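Local coordinates for protein BlEst2 (Bacillus licheniformis, PDB 6WPX) that probably hydrolyses ester bonds as a lipase or esterase of the alpha/beta-hydrolase superfamily, here in its propeptide form with an autoinhibitory C-terminal domain, at residues Q152-Y158 with V176-T181; Q180-S186 with R469-V473; Y289-R293 with N464-I468. All blocks are in the same frame, centred on the assembly; numbering follows the deposited sequence.

Contact 1: residues Q152-Y158 with V176-T181; sequences QLADLAY and VYSLQT
Helix 152-157 meets the turn that joins helix 174-178 to helix 181-191, and the backbones come closest at Asp155 and Gln180, whose CA atoms are 5.0 Å apart. The carboxylate of Asp155 grips the start of the second helix with both oxygens. Its OD1 accepts the backbone N-H of Thr181 at 2.8 Å from Thr181 N, and its OD2 takes the hydroxyl of Thr181 at 2.5 Å from Thr181 OG1. Each oxygen uses its syn lone pair, which fixes the rotation of the carboxylate; its charge, at the amino end of helix 181-191, is probably favoured by the helix dipole.

Gln180, in the N-cap position, lies extended beyond CG (chi2 172°), which carries its amide over one face of Tyr158. The amide and ring planes are 24° apart, a stacked arrangement. The amide is tied down by Gln180 NE2, which donates to Tyr177 O at 2.9 Å, on a lone pair in the carbonyl plane. Tyr177 turns its ring edge to the Tyr158 face in an offset edge-to-face pair, planes at 77°. Val176 meets the edge of the Tyr158 ring instead, with CG1 3.6 Å from Tyr158 CE1. Farther back, Ala154 CB rests 3.9 Å from Leu179 CB.

Around this buried junction, Leu153 and Leu156 lean on helix 218-224, Tyr158 packs edge-to-face with Tyr416 of strand 407-417, and Tyr177 and Gln180 touch Met446 of strand 445-456.

Contact 2: residues Q180-S186 with R469-V473; sequences QTGFMKS and RSIYV
The first two turns of helix 181-191 dock on the end of strand 462-473, part of an antiparallel sheet in the C-terminal region, with Gly182 set against Ser470, Ile471 and Tyr472. The local axes approach to 6.1 Å and their N-to-C directions differ by 41°. Gly182 is the point of closest backbone approach, its CA lying 4.4 Å from Ile471 CA. A beta carbon built on Gly182 would collide with Ser470 O and with the backbone N atoms of Ile471 and Tyr472, so the tight fit depends on the missing side chain.

Ser470 holds its OG opposite its own backbone N (chi1 -179°), which extends the hydroxyl to the helix start. There Ser470 OG accepts the N-H of Gly182 at 3.0 Å from Gly182 N. The same hydroxyl donates to water 1, 2.7 Å from Ser470 OG, and that water in turn donates to OE1 of Gln180, whose NE2 is held by Tyr177 O; a weak hydrogen bond also relates Ser470 OG to Asp155 OD1. Water 2 makes a second bridge, donating to Ser470 O and to Thr181 OG1, the latter at 2.6 Å. The Thr181 hydroxyl thus accepts from water while giving its proton to Asp155.

Two residues on, Tyr472 CB abuts Gly182 O at 3.3 Å. Its ring takes the edge of Phe183 on its face, the planes at 65° and the centroids 5.9 Å apart. Ser186 OG approaches the same ring obliquely, 3.4 Å from Tyr472 CD2.

Beyond the interface, Ile471 bonds through its backbone to Tyr447 of strand 445-456 and Tyr472 to Phe480 of strand 479-480, while Phe183 and Met184 lean on Met91 of helix 91-109.

Contact 3: residues Y289-R293 with N464-I468; sequences YPFIR and NRTII
With chi1 at -45°, Thr466 places OG1 beside its own backbone N, and both atoms face the 289-293 backbone. This is a near-orthogonal crossing of strands from two antiparallel sheets: the local axes of strands 290-293 and 464-468 meet at 81° and come within 4.4 Å. Such an angle brings the backbones together at one point, and Thr466 spans it with two bonds. Thr466 N donates to Pro290 O at 2.8 Å. Its hydroxyl, in turn, accepts the N-H of Ile292, with Ile292 N 2.9 Å from Thr466 OG1. Asp452 OD1 is a further hydrogen-bonding partner of that hydroxyl and also forms a salt bridge with Arg293, whose guanidinium has Phe291 CZ over its centre.

Phe291 stacks on the amide of Asn464, ring and amide planes 22° apart and the group offset toward the ring's rim; Phe291 CD1 comes 3.6 Å from Asn464 CG. The amide is anchored by Asn464 OD1, which accepts from Ala306 N.

Arg465 bends at chi2 and lays its aliphatic part alongside Tyr289, with CD 3.8 Å from Tyr289 CB. Its guanidinium donates from NH1 to Asn464 O at 3.2 Å, reaching it from above the carbonyl plane. The same group forms a salt bridge with Glu308 and a cation-pi contact with Phe385. Replacing this residue by an alanine would probably leave Glu308 without its positive mate and open a gap beside Tyr289 CB.

Hydrophobic contacts extend the crossing along 464-468: Ile467 CG1 touches Tyr289 CD1, and Ile468 CD1 meets Ile292 CD1 at 3.6 Å.

In the fold
Contacts 1 and 2 are continuous, their centres about 9 Å apart: they share Gln180 and Thr181, and Tyr177 CE1 packs 3.8 Å from Phe183 CE2. Contacts 2 and 3 use successive parts of strand 462-473, yet their centres are about 19 Å apart and beyond the chain link they do not touch. Contact 1 bridges to contact 3 through Leu156, whose CD1 lies 3.7 Å from Ile468 CD1; those centres are about 16 Å apart. One strand of the C-terminal region thus meets both the helices between strands 138-144 and 201-205 of the alpha/beta sheet and a second antiparallel sheet, an arrangement consistent with the autoinhibitory role of the C-terminal domain.

Contact 1: residues Q152-Y158 with V176-T181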
ATOM      1  N   GLN A 152       0.365   3.308  -1.619  1.00 14.61           N
ATOM      2  CA  GLN A 152       1.320   4.419  -1.400  1.00 13.93           C
ATOM      3  C   GLN A 152       2.581   3.891  -0.686  1.00 17.16           C
ATOM      4  O   GLN A 152       3.654   4.476  -0.805  1.00 14.99           O
ATOM      5  CB  GLN A 152       0.698   5.595  -0.629  1.00 14.03           C
ATOM      6  CG  GLN A 152      -0.478   6.282  -1.378  1.00 18.81           C
ATOM      7  CD  GLN A 152      -1.825   5.699  -0.955  1.00 25.17           C
ATOM      8  OE1 GLN A 152      -1.937   4.527  -0.554  1.00 20.54           O
ATOM      9  NE2 GLN A 152      -2.879   6.508  -1.070  1.00 15.47           N
ATOM     10  N   LEU A 153       2.448   2.756   0.009  1.00 13.20           N
ATOM     11  CA  LEU A 153       3.578   2.091   0.658  1.00 13.01           C
ATOM     12  C   LEU A 153       4.461   1.427  -0.405  1.00 16.01           C
ATOM     13  O   LEU A 153       5.684   1.428  -0.263  1.00 14.94           O
ATOM     14  CB  LEU A 153       3.084   1.091   1.696  1.00 12.61           C
ATOM     15  CG  LEU A 153       2.510   1.740   2.972  1.00 16.09           C
ATOM     16  CD1 LEU A 153       1.773   0.693   3.821  1.00 15.04           C
ATOM     17  CD2 LEU A 153       3.643   2.428   3.794  1.00 14.51           C
ATOM     18  N   ALA A 154       3.842   0.892  -1.495  1.00 13.18           N
ATOM     19  CA  ALA A 154       4.626   0.362  -2.607  1.00 16.00           C
ATOM     20  C   ALA A 154       5.336   1.535  -3.295  1.00 19.51           C
ATOM     21  O   ALA A 154       6.491   1.385  -3.657  1.00 20.62           O
ATOM     22  CB  ALA A 154       3.740  -0.396  -3.598  1.00 16.64           C
ATOM     23  N   ASP A 155       4.666   2.720  -3.420  1.00 16.76           N
ATOM     24  CA  ASP A 155       5.286   3.914  -4.009  1.00 17.34           C
ATOM     25  C   ASP A 155       6.501   4.289  -3.197  1.00 20.44           C
ATOM     26  O   ASP A 155       7.539   4.623  -3.768  1.00 20.64           O
ATOM     27  CB  ASP A 155       4.332   5.107  -4.024  1.00 17.71           C
ATOM     28  CG  ASP A 155       3.140   4.903  -4.910  1.00 20.82           C
ATOM     29  OD1 ASP A 155       3.132   3.917  -5.672  1.00 19.01           O
ATOM     30  OD2 ASP A 155       2.233   5.755  -4.883  1.00 19.39           O
ATOM     31  N   LEU A 156       6.363   4.218  -1.861  1.00 15.47           N
ATOM     32  CA  LEU A 156       7.443   4.494  -0.919  1.00 15.42           C
ATOM     33  C   LEU A 156       8.602   3.527  -1.112  1.00 18.13           C
ATOM     34  O   LEU A 156       9.742   3.986  -1.227  1.00 16.36           O
ATOM     35  CB  LEU A 156       6.941   4.484   0.549  1.00 14.25           C
ATOM     36  CG  LEU A 156       8.006   4.637   1.638  1.00 15.63           C
ATOM     37  CD1 LEU A 156       8.686   6.026   1.587  1.00 14.42           C
ATOM     38  CD2 LEU A 156       7.399   4.391   3.035  1.00 16.24           C
ATOM     39  N   ALA A 157       8.321   2.206  -1.166  1.00 14.71           N
ATOM     40  CA  ALA A 157       9.327   1.151  -1.351  1.00 14.77           C
ATOM     41  C   ALA A 157      10.174   1.337  -2.626  1.00 17.34           C
ATOM     42  O   ALA A 157      11.333   0.937  -2.657  1.00 15.63           O
ATOM     43  CB  ALA A 157       8.650  -0.207  -1.408  1.00 16.08           C
ATOM     44  N   TYR A 158       9.565   1.862  -3.691  1.00 14.65           N
ATOM     45  CA  TYR A 158      10.221   2.073  -4.974  1.00 15.88           C
ATOM     46  C   TYR A 158      10.845   3.468  -5.123  1.00 19.96           C
ATOM     47  O   TYR A 158      11.394   3.788  -6.174  1.00 22.43           O
ATOM     48  CB  TYR A 158       9.236   1.772  -6.112  1.00 16.88           C
ATOM     49  CG  TYR A 158       9.186   0.294  -6.383  1.00 18.39           C
ATOM     50  CD1 TYR A 158       8.433  -0.557  -5.573  1.00 18.19           C
ATOM     51  CD2 TYR A 158       9.979  -0.281  -7.380  1.00 19.87           C
ATOM     52  CE1 TYR A 158       8.445  -1.936  -5.766  1.00 18.48           C
ATOM     53  CE2 TYR A 158      10.008  -1.665  -7.570  1.00 21.16           C
ATOM     54  CZ  TYR A 158       9.231  -2.483  -6.764  1.00 24.75           C
ATOM     55  OH  TYR A 158       9.235  -3.834  -6.959  1.00 28.58           O
ATOM     56  N   VAL A 176       5.166  -6.422  -5.906  1.00 20.89           N
ATOM     57  CA  VAL A 176       5.234  -5.113  -5.225  1.00 20.52           C
ATOM     58  C   VAL A 176       5.261  -3.969  -6.249  1.00 23.40           C
ATOM     59  O   VAL A 176       4.575  -2.967  -6.070  1.00 23.40           O
ATOM     60  CB  VAL A 176       6.412  -5.022  -4.199  1.00 25.27           C
ATOM     61  CG1 VAL A 176       6.380  -3.690  -3.438  1.00 24.75           C
ATOM     62  CG2 VAL A 176       6.368  -6.193  -3.206  1.00 25.18           C
ATOM     63  N   TYR A 177       6.045  -4.136  -7.319  1.00 20.31           N
ATOM     64  CA  TYR A 177       6.169  -3.197  -8.436  1.00 20.57           C
ATOM     65  C   TYR A 177       4.796  -2.908  -9.026  1.00 23.56           C
ATOM     66  O   TYR A 177       4.510  -1.754  -9.331  1.00 22.38           O
ATOM     67  CB  TYR A 177       7.033  -3.842  -9.528  1.00 21.13           C
ATOM     68  CG  TYR A 177       7.341  -2.951 -10.702  1.00 22.89           C
ATOM     69  CD1 TYR A 177       6.540  -2.961 -11.845  1.00 25.67           C
ATOM     70  CD2 TYR A 177       8.487  -2.169 -10.716  1.00 23.73           C
ATOM     71  CE1 TYR A 177       6.866  -2.183 -12.961  1.00 27.34           C
ATOM     72  CE2 TYR A 177       8.813  -1.383 -11.812  1.00 25.94           C
ATOM     73  CZ  TYR A 177       8.017  -1.410 -12.941  1.00 30.36           C
ATOM     74  OH  TYR A 177       8.410  -0.638 -14.002  1.00 27.87           O
ATOM     75  N   SER A 178       3.977  -3.974  -9.248  1.00 20.26           N
ATOM     76  CA  SER A 178       2.649  -3.840  -9.859  1.00 19.52           C
ATOM     77  C   SER A 178       1.659  -3.123  -8.943  1.00 22.21           C
ATOM     78  O   SER A 178       0.605  -2.718  -9.410  1.00 22.62           O
ATOM     79  CB  SER A 178       2.094  -5.193 -10.299  1.00 21.01           C
ATOM     80  OG  SER A 178       1.661  -5.988  -9.206  1.00 24.48           O
ATOM     81  N   LEU A 179       2.002  -2.957  -7.652  1.00 17.96           N
ATOM     82  CA  LEU A 179       1.166  -2.281  -6.658  1.00 17.47           C
ATOM     83  C   LEU A 179       1.387  -0.759  -6.582  1.00 18.54           C
ATOM     84  O   LEU A 179       0.623  -0.077  -5.896  1.00 17.60           O
ATOM     85  CB  LEU A 179       1.331  -2.929  -5.276  1.00 16.74           C
ATOM     86  CG  LEU A 179       0.812  -4.382  -5.159  1.00 20.73           C
ATOM     87  CD1 LEU A 179       1.166  -4.955  -3.818  1.00 19.11           C
ATOM     88  CD2 LEU A 179      -0.691  -4.443  -5.371  1.00 24.17           C
ATOM     89  N   GLN A 180       2.408  -0.225  -7.281  1.00 13.80           N
ATOM     90  CA  GLN A 180       2.636   1.232  -7.306  1.00 13.23           C
ATOM     91  C   GLN A 180       1.374   1.915  -7.854  1.00 17.68           C
ATOM     92  O   GLN A 180       0.716   1.368  -8.748  1.00 17.50           O
ATOM     93  CB  GLN A 180       3.835   1.589  -8.186  1.00 13.81           C
ATOM     94  CG  GLN A 180       5.145   1.123  -7.581  1.00 18.36           C
ATOM     95  CD  GLN A 180       6.287   1.296  -8.533  1.00 24.61           C
ATOM     96  OE1 GLN A 180       7.024   2.296  -8.497  1.00 19.82           O
ATOM     97  NE2 GLN A 180       6.484   0.304  -9.397  1.00 13.87           N
ATOM     98  N   THR A 181       1.019   3.075  -7.300  1.00 15.15           N
ATOM     99  CA  THR A 181      -0.220   3.769  -7.688  1.00 16.08           C
ATOM    100  C   THR A 181      -0.209   4.209  -9.150  1.00 23.37           C
ATOM    101  O   THR A 181      -1.262   4.246  -9.779  1.00 22.91           O
ATOM    102  CB  THR A 181      -0.553   4.927  -6.739  1.00 15.52           C
ATOM    103  OG1 THR A 181       0.514   5.865  -6.761  1.00 19.29           O
ATOM    104  CG2 THR A 181      -0.819   4.467  -5.329  1.00 14.59           C
TER

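Contact 2: residues Q180-S186 with R469-V473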
ATOM      1  N   GLN A 180       2.408  -0.225  -7.281  1.00 13.80           N
ATOM      2  CA  GLN A 180       2.636   1.232  -7.306  1.00 13.23           C
ATOM      3  C   GLN A 180       1.374   1.915  -7.854  1.00 17.68           C
ATOM      4  O   GLN A 180       0.716   1.368  -8.748  1.00 17.50           O
ATOM      5  CB  GLN A 180       3.835   1.589  -8.186  1.00 13.81           C
ATOM      6  CG  GLN A 180       5.145   1.123  -7.581  1.00 18.36           C
ATOM      7  CD  GLN A 180       6.287   1.296  -8.533  1.00 24.61           C
ATOM      8  OE1 GLN A 180       7.024   2.296  -8.497  1.00 19.82           O
ATOM      9  NE2 GLN A 180       6.484   0.304  -9.397  1.00 13.87           N
ATOM     10  N   THR A 181       1.019   3.075  -7.300  1.00 15.15           N
ATOM     11  CA  THR A 181      -0.220   3.769  -7.688  1.00 16.08           C
ATOM     12  C   THR A 181      -0.209   4.209  -9.150  1.00 23.37           C
ATOM     13  O   THR A 181      -1.262   4.246  -9.779  1.00 22.91           O
ATOM     14  CB  THR A 181      -0.553   4.927  -6.739  1.00 15.52           C
ATOM     15  OG1 THR A 181       0.514   5.865  -6.761  1.00 19.29           O
ATOM     16  CG2 THR A 181      -0.819   4.467  -5.329  1.00 14.59           C
ATOM     17  N   GLY A 182       0.968   4.536  -9.679  1.00 22.35           N
ATOM     18  CA  GLY A 182       1.083   4.927 -11.083  1.00 23.85           C
ATOM     19  C   GLY A 182       0.750   3.752 -11.983  1.00 25.36           C
ATOM     20  O   GLY A 182       0.015   3.902 -12.958  1.00 25.18           O
ATOM     21  N   PHE A 183       1.301   2.568 -11.650  1.00 21.08           N
ATOM     22  CA  PHE A 183       1.082   1.310 -12.386  1.00 21.16           C
ATOM     23  C   PHE A 183      -0.389   0.908 -12.259  1.00 23.10           C
ATOM     24  O   PHE A 183      -1.008   0.532 -13.249  1.00 22.29           O
ATOM     25  CB  PHE A 183       1.961   0.196 -11.781  1.00 23.00           C
ATOM     26  CG  PHE A 183       2.096  -1.036 -12.639  1.00 26.11           C
ATOM     27  CD1 PHE A 183       1.132  -2.038 -12.605  1.00 28.50           C
ATOM     28  CD2 PHE A 183       3.184  -1.193 -13.500  1.00 29.89           C
ATOM     29  CE1 PHE A 183       1.263  -3.185 -13.400  1.00 29.98           C
ATOM     30  CE2 PHE A 183       3.319  -2.347 -14.282  1.00 32.85           C
ATOM     31  CZ  PHE A 183       2.361  -3.342 -14.212  1.00 29.95           C
ATOM     32  N   MET A 184      -0.952   1.000 -11.044  1.00 15.99           N
ATOM     33  CA  MET A 184      -2.355   0.662 -10.852  1.00 16.38           C
ATOM     34  C   MET A 184      -3.281   1.645 -11.537  1.00 22.12           C
ATOM     35  O   MET A 184      -4.330   1.220 -11.992  1.00 22.40           O
ATOM     36  CB  MET A 184      -2.699   0.467  -9.369  1.00 16.73           C
ATOM     37  CG  MET A 184      -2.138  -0.844  -8.792  1.00 17.81           C
ATOM     38  SD  MET A 184      -2.616  -2.332  -9.701  1.00 21.00           S
ATOM     39  CE  MET A 184      -4.402  -2.255  -9.593  1.00 16.64           C
ATOM     40  N   LYS A 185      -2.882   2.936 -11.692  1.00 20.50           N
ATOM     41  CA  LYS A 185      -3.723   3.913 -12.412  1.00 21.41           C
ATOM     42  C   LYS A 185      -3.884   3.476 -13.872  1.00 25.68           C
ATOM     43  O   LYS A 185      -4.987   3.514 -14.414  1.00 26.67           O
ATOM     44  CB  LYS A 185      -3.143   5.338 -12.311  1.00 24.03           C
ATOM     45  CG  LYS A 185      -3.968   6.423 -13.028  1.00 32.00           C
ATOM     46  CD  LYS A 185      -5.130   6.925 -12.197  1.00 40.80           C
ATOM     47  CE  LYS A 185      -5.986   7.948 -12.909  1.00 48.19           C
ATOM     48  NZ  LYS A 185      -5.414   9.313 -12.819  1.00 48.51           N
ATOM     49  N   SER A 186      -2.781   3.017 -14.477  1.00 24.17           N
ATOM     50  CA  SER A 186      -2.743   2.497 -15.839  1.00 25.82           C
ATOM     51  C   SER A 186      -3.562   1.183 -15.902  1.00 28.83           C
ATOM     52  O   SER A 186      -4.379   1.034 -16.802  1.00 29.27           O
ATOM     53  CB  SER A 186      -1.301   2.261 -16.253  1.00 28.39           C
ATOM     54  OG  SER A 186      -1.197   1.611 -17.506  1.00 31.49           O
ATOM     55  N   ARG A 469       6.010  11.010  -5.750  1.00 20.74           N
ATOM     56  CA  ARG A 469       5.072  10.859  -6.860  1.00 19.95           C
ATOM     57  C   ARG A 469       5.402   9.572  -7.606  1.00 21.39           C
ATOM     58  O   ARG A 469       6.574   9.261  -7.847  1.00 19.55           O
ATOM     59  CB  ARG A 469       5.148  12.053  -7.811  1.00 23.08           C
ATOM     60  CG  ARG A 469       4.736  13.379  -7.174  1.00 31.68           C
ATOM     61  CD  ARG A 469       4.942  14.528  -8.137  1.00 39.02           C
ATOM     62  NE  ARG A 469       4.010  14.476  -9.265  1.00 45.37           N
ATOM     63  CZ  ARG A 469       4.084  15.262 -10.334  1.00 57.90           C
ATOM     64  NH1 ARG A 469       5.055  16.159 -10.443  1.00 36.45           N
ATOM     65  NH2 ARG A 469       3.190  15.151 -11.308  1.00 43.90           N
ATOM     66  N   SER A 470       4.356   8.838  -7.965  1.00 16.93           N
ATOM     67  CA  SER A 470       4.385   7.585  -8.699  1.00 17.90           C
ATOM     68  C   SER A 470       3.700   7.806 -10.028  1.00 23.13           C
ATOM     69  O   SER A 470       2.515   8.107 -10.062  1.00 23.21           O
ATOM     70  CB  SER A 470       3.656   6.498  -7.912  1.00 16.44           C
ATOM     71  OG  SER A 470       3.702   5.259  -8.598  1.00 17.74           O
ATOM     72  N   ILE A 471       4.440   7.680 -11.117  1.00 21.87           N
ATOM     73  CA  ILE A 471       3.917   7.953 -12.463  1.00 23.67           C
ATOM     74  C   ILE A 471       4.246   6.847 -13.427  1.00 27.84           C
ATOM     75  O   ILE A 471       5.409   6.504 -13.595  1.00 28.26           O
ATOM     76  CB  ILE A 471       4.415   9.340 -13.010  1.00 28.75           C
ATOM     77  CG1 ILE A 471       4.125  10.489 -12.009  1.00 28.97           C
ATOM     78  CG2 ILE A 471       3.819   9.658 -14.412  1.00 32.62           C
ATOM     79  CD1 ILE A 471       4.872  11.769 -12.214  1.00 31.64           C
ATOM     80  N   TYR A 472       3.225   6.321 -14.114  1.00 26.04           N
ATOM     81  CA  TYR A 472       3.487   5.332 -15.150  1.00 27.20           C
ATOM     82  C   TYR A 472       3.339   6.049 -16.477  1.00 33.60           C
ATOM     83  O   TYR A 472       2.394   6.811 -16.655  1.00 33.79           O
ATOM     84  CB  TYR A 472       2.539   4.128 -15.069  1.00 27.55           C
ATOM     85  CG  TYR A 472       2.768   3.125 -16.179  1.00 30.63           C
ATOM     86  CD1 TYR A 472       3.893   2.306 -16.183  1.00 32.92           C
ATOM     87  CD2 TYR A 472       1.888   3.031 -17.255  1.00 33.01           C
ATOM     88  CE1 TYR A 472       4.128   1.405 -17.220  1.00 36.27           C
ATOM     89  CE2 TYR A 472       2.097   2.112 -18.282  1.00 35.11           C
ATOM     90  CZ  TYR A 472       3.216   1.298 -18.258  1.00 44.89           C
ATOM     91  OH  TYR A 472       3.439   0.412 -19.283  1.00 51.62           O
ATOM     92  N   VAL A 473       4.259   5.809 -17.406  1.00 33.59           N
ATOM     93  CA  VAL A 473       4.220   6.410 -18.743  1.00 35.59           C
ATOM     94  C   VAL A 473       4.249   5.251 -19.734  1.00 40.70           C
ATOM     95  O   VAL A 473       5.174   4.435 -19.692  1.00 38.46           O
ATOM     96  CB  VAL A 473       5.343   7.458 -18.976  1.00 40.46           C
ATOM     97  CG1 VAL A 473       5.282   8.045 -20.393  1.00 43.00           C
ATOM     98  CG2 VAL A 473       5.274   8.579 -17.942  1.00 39.51           C
TER
HETATM   99  O   HOH W   1       6.342   4.815  -8.408  1.00 25.36           O
HETATM  100  O   HOH W   2       0.377   7.940  -8.376  1.00 21.69           O

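Contact 3: residues Y289-R293 with N464-I468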
ATOM      1  N   TYR A 289       2.044  15.549   4.680  1.00 22.35           N
ATOM      2  CA  TYR A 289       3.290  15.183   4.055  1.00 20.62           C
ATOM      3  C   TYR A 289       4.300  14.746   5.055  1.00 20.60           C
ATOM      4  O   TYR A 289       4.345  15.291   6.166  1.00 18.60           O
ATOM      5  CB  TYR A 289       3.834  16.371   3.244  1.00 22.18           C
ATOM      6  CG  TYR A 289       2.860  16.869   2.202  1.00 26.34           C
ATOM      7  CD1 TYR A 289       2.770  16.255   0.954  1.00 28.66           C
ATOM      8  CD2 TYR A 289       1.977  17.910   2.484  1.00 27.77           C
ATOM      9  CE1 TYR A 289       1.875  16.718  -0.014  1.00 29.48           C
ATOM     10  CE2 TYR A 289       1.037  18.333   1.548  1.00 29.35           C
ATOM     11  CZ  TYR A 289       1.015  17.762   0.288  1.00 37.51           C
ATOM     12  OH  TYR A 289       0.119  18.222  -0.650  1.00 44.19           O
ATOM     13  N   PRO A 290       5.151  13.767   4.681  1.00 15.50           N
ATOM     14  CA  PRO A 290       6.195  13.341   5.623  1.00 13.76           C
ATOM     15  C   PRO A 290       7.499  14.088   5.337  1.00 16.88           C
ATOM     16  O   PRO A 290       7.577  14.878   4.412  1.00 15.17           O
ATOM     17  CB  PRO A 290       6.361  11.858   5.265  1.00 14.86           C
ATOM     18  CG  PRO A 290       6.189  11.837   3.746  1.00 18.84           C
ATOM     19  CD  PRO A 290       5.219  12.990   3.415  1.00 14.82           C
ATOM     20  N   PHE A 291       8.530  13.760   6.092  1.00 15.40           N
ATOM     21  CA  PHE A 291       9.920  14.117   5.851  1.00 14.84           C
ATOM     22  C   PHE A 291      10.585  12.763   5.801  1.00 16.03           C
ATOM     23  O   PHE A 291      10.352  11.923   6.689  1.00 16.07           O
ATOM     24  CB  PHE A 291      10.548  14.994   6.953  1.00 16.37           C
ATOM     25  CG  PHE A 291      12.034  15.170   6.710  1.00 17.42           C
ATOM     26  CD1 PHE A 291      12.496  16.007   5.696  1.00 19.62           C
ATOM     27  CD2 PHE A 291      12.969  14.477   7.471  1.00 16.82           C
ATOM     28  CE1 PHE A 291      13.862  16.184   5.484  1.00 20.44           C
ATOM     29  CE2 PHE A 291      14.338  14.658   7.261  1.00 20.36           C
ATOM     30  CZ  PHE A 291      14.777  15.508   6.266  1.00 19.22           C
ATOM     31  N   ILE A 292      11.384  12.529   4.755  1.00 13.84           N
ATOM     32  CA  ILE A 292      11.999  11.220   4.530  1.00 13.16           C
ATOM     33  C   ILE A 292      13.456  11.291   4.175  1.00 16.68           C
ATOM     34  O   ILE A 292      13.854  12.087   3.335  1.00 16.18           O
ATOM     35  CB  ILE A 292      11.224  10.435   3.405  1.00 15.01           C
ATOM     36  CG1 ILE A 292       9.718  10.322   3.675  1.00 13.98           C
ATOM     37  CG2 ILE A 292      11.836   9.047   3.109  1.00 14.75           C
ATOM     38  CD1 ILE A 292       8.913   9.882   2.468  1.00 18.42           C
ATOM     39  N   ARG A 293      14.242  10.357   4.758  1.00 14.34           N
ATOM     40  CA  ARG A 293      15.645  10.114   4.431  1.00 14.50           C
ATOM     41  C   ARG A 293      15.882   8.613   4.384  1.00 16.71           C
ATOM     42  O   ARG A 293      15.075   7.843   4.870  1.00 17.49           O
ATOM     43  CB  ARG A 293      16.619  10.833   5.394  1.00 12.47           C
ATOM     44  CG  ARG A 293      16.659  12.363   5.234  1.00 12.92           C
ATOM     45  CD  ARG A 293      17.286  12.795   3.908  1.00 19.96           C
ATOM     46  NE  ARG A 293      17.352  14.258   3.741  1.00 19.41           N
ATOM     47  CZ  ARG A 293      16.405  14.993   3.167  1.00 27.69           C
ATOM     48  NH1 ARG A 293      15.275  14.434   2.764  1.00 18.05           N
ATOM     49  NH2 ARG A 293      16.559  16.301   3.040  1.00 20.53           N
ATOM     50  N   ASN A 464      10.515  21.259   6.568  1.00 20.83           N
ATOM     51  CA  ASN A 464      11.022  20.262   5.602  1.00 20.07           C
ATOM     52  C   ASN A 464       9.918  19.217   5.338  1.00 24.21           C
ATOM     53  O   ASN A 464       9.321  18.773   6.284  1.00 23.71           O
ATOM     54  CB  ASN A 464      12.407  19.702   5.962  1.00 15.58           C
ATOM     55  CG  ASN A 464      12.551  19.175   7.374  1.00 28.27           C
ATOM     56  OD1 ASN A 464      13.629  19.177   7.938  1.00 22.07           O
ATOM     57  ND2 ASN A 464      11.471  18.699   7.948  1.00 14.80           N
ATOM     58  N   ARG A 465       9.675  18.898   4.075  1.00 20.25           N
ATOM     59  CA  ARG A 465       8.748  17.813   3.675  1.00 20.29           C
ATOM     60  C   ARG A 465       9.335  17.125   2.451  1.00 24.11           C
ATOM     61  O   ARG A 465      10.087  17.745   1.738  1.00 23.55           O
ATOM     62  CB  ARG A 465       7.311  18.257   3.400  1.00 18.67           C
ATOM     63  CG  ARG A 465       6.586  18.853   4.588  1.00 21.60           C
ATOM     64  CD  ARG A 465       6.279  17.912   5.717  1.00 17.25           C
ATOM     65  NE  ARG A 465       5.253  18.409   6.605  1.00 20.16           N
ATOM     66  CZ  ARG A 465       5.447  19.253   7.595  1.00 22.44           C
ATOM     67  NH1 ARG A 465       6.653  19.710   7.859  1.00 19.49           N
ATOM     68  NH2 ARG A 465       4.431  19.631   8.337  1.00 21.38           N
ATOM     69  N   THR A 466       8.930  15.894   2.242  1.00 19.00           N
ATOM     70  CA  THR A 466       9.350  15.063   1.124  1.00 18.78           C
ATOM     71  C   THR A 466       8.098  14.535   0.454  1.00 22.67           C
ATOM     72  O   THR A 466       7.303  13.839   1.088  1.00 21.38           O
ATOM     73  CB  THR A 466      10.227  13.906   1.595  1.00 17.72           C
ATOM     74  OG1 THR A 466      11.193  14.368   2.535  1.00 20.21           O
ATOM     75  CG2 THR A 466      10.917  13.223   0.439  1.00 15.34           C
ATOM     76  N   ILE A 467       7.924  14.870  -0.821  1.00 19.93           N
ATOM     77  CA  ILE A 467       6.775  14.432  -1.609  1.00 20.14           C
ATOM     78  C   ILE A 467       7.243  13.337  -2.525  1.00 23.70           C
ATOM     79  O   ILE A 467       8.257  13.492  -3.194  1.00 23.55           O
ATOM     80  CB  ILE A 467       6.149  15.620  -2.399  1.00 25.19           C
ATOM     81  CG1 ILE A 467       5.704  16.738  -1.406  1.00 27.46           C
ATOM     82  CG2 ILE A 467       4.971  15.150  -3.322  1.00 25.32           C
ATOM     83  CD1 ILE A 467       5.218  18.001  -2.031  1.00 34.95           C
ATOM     84  N   ILE A 468       6.506  12.221  -2.550  1.00 20.63           N
ATOM     85  CA  ILE A 468       6.777  11.100  -3.442  1.00 20.38           C
ATOM     86  C   ILE A 468       5.647  10.993  -4.469  1.00 23.61           C
ATOM     87  O   ILE A 468       4.478  10.894  -4.101  1.00 20.49           O
ATOM     88  CB  ILE A 468       6.991   9.772  -2.668  1.00 22.67           C
ATOM     89  CG1 ILE A 468       8.301   9.844  -1.858  1.00 22.50           C
ATOM     90  CG2 ILE A 468       6.968   8.546  -3.640  1.00 23.39           C
ATOM     91  CD1 ILE A 468       8.459   8.766  -0.911  1.00 31.36           C
TER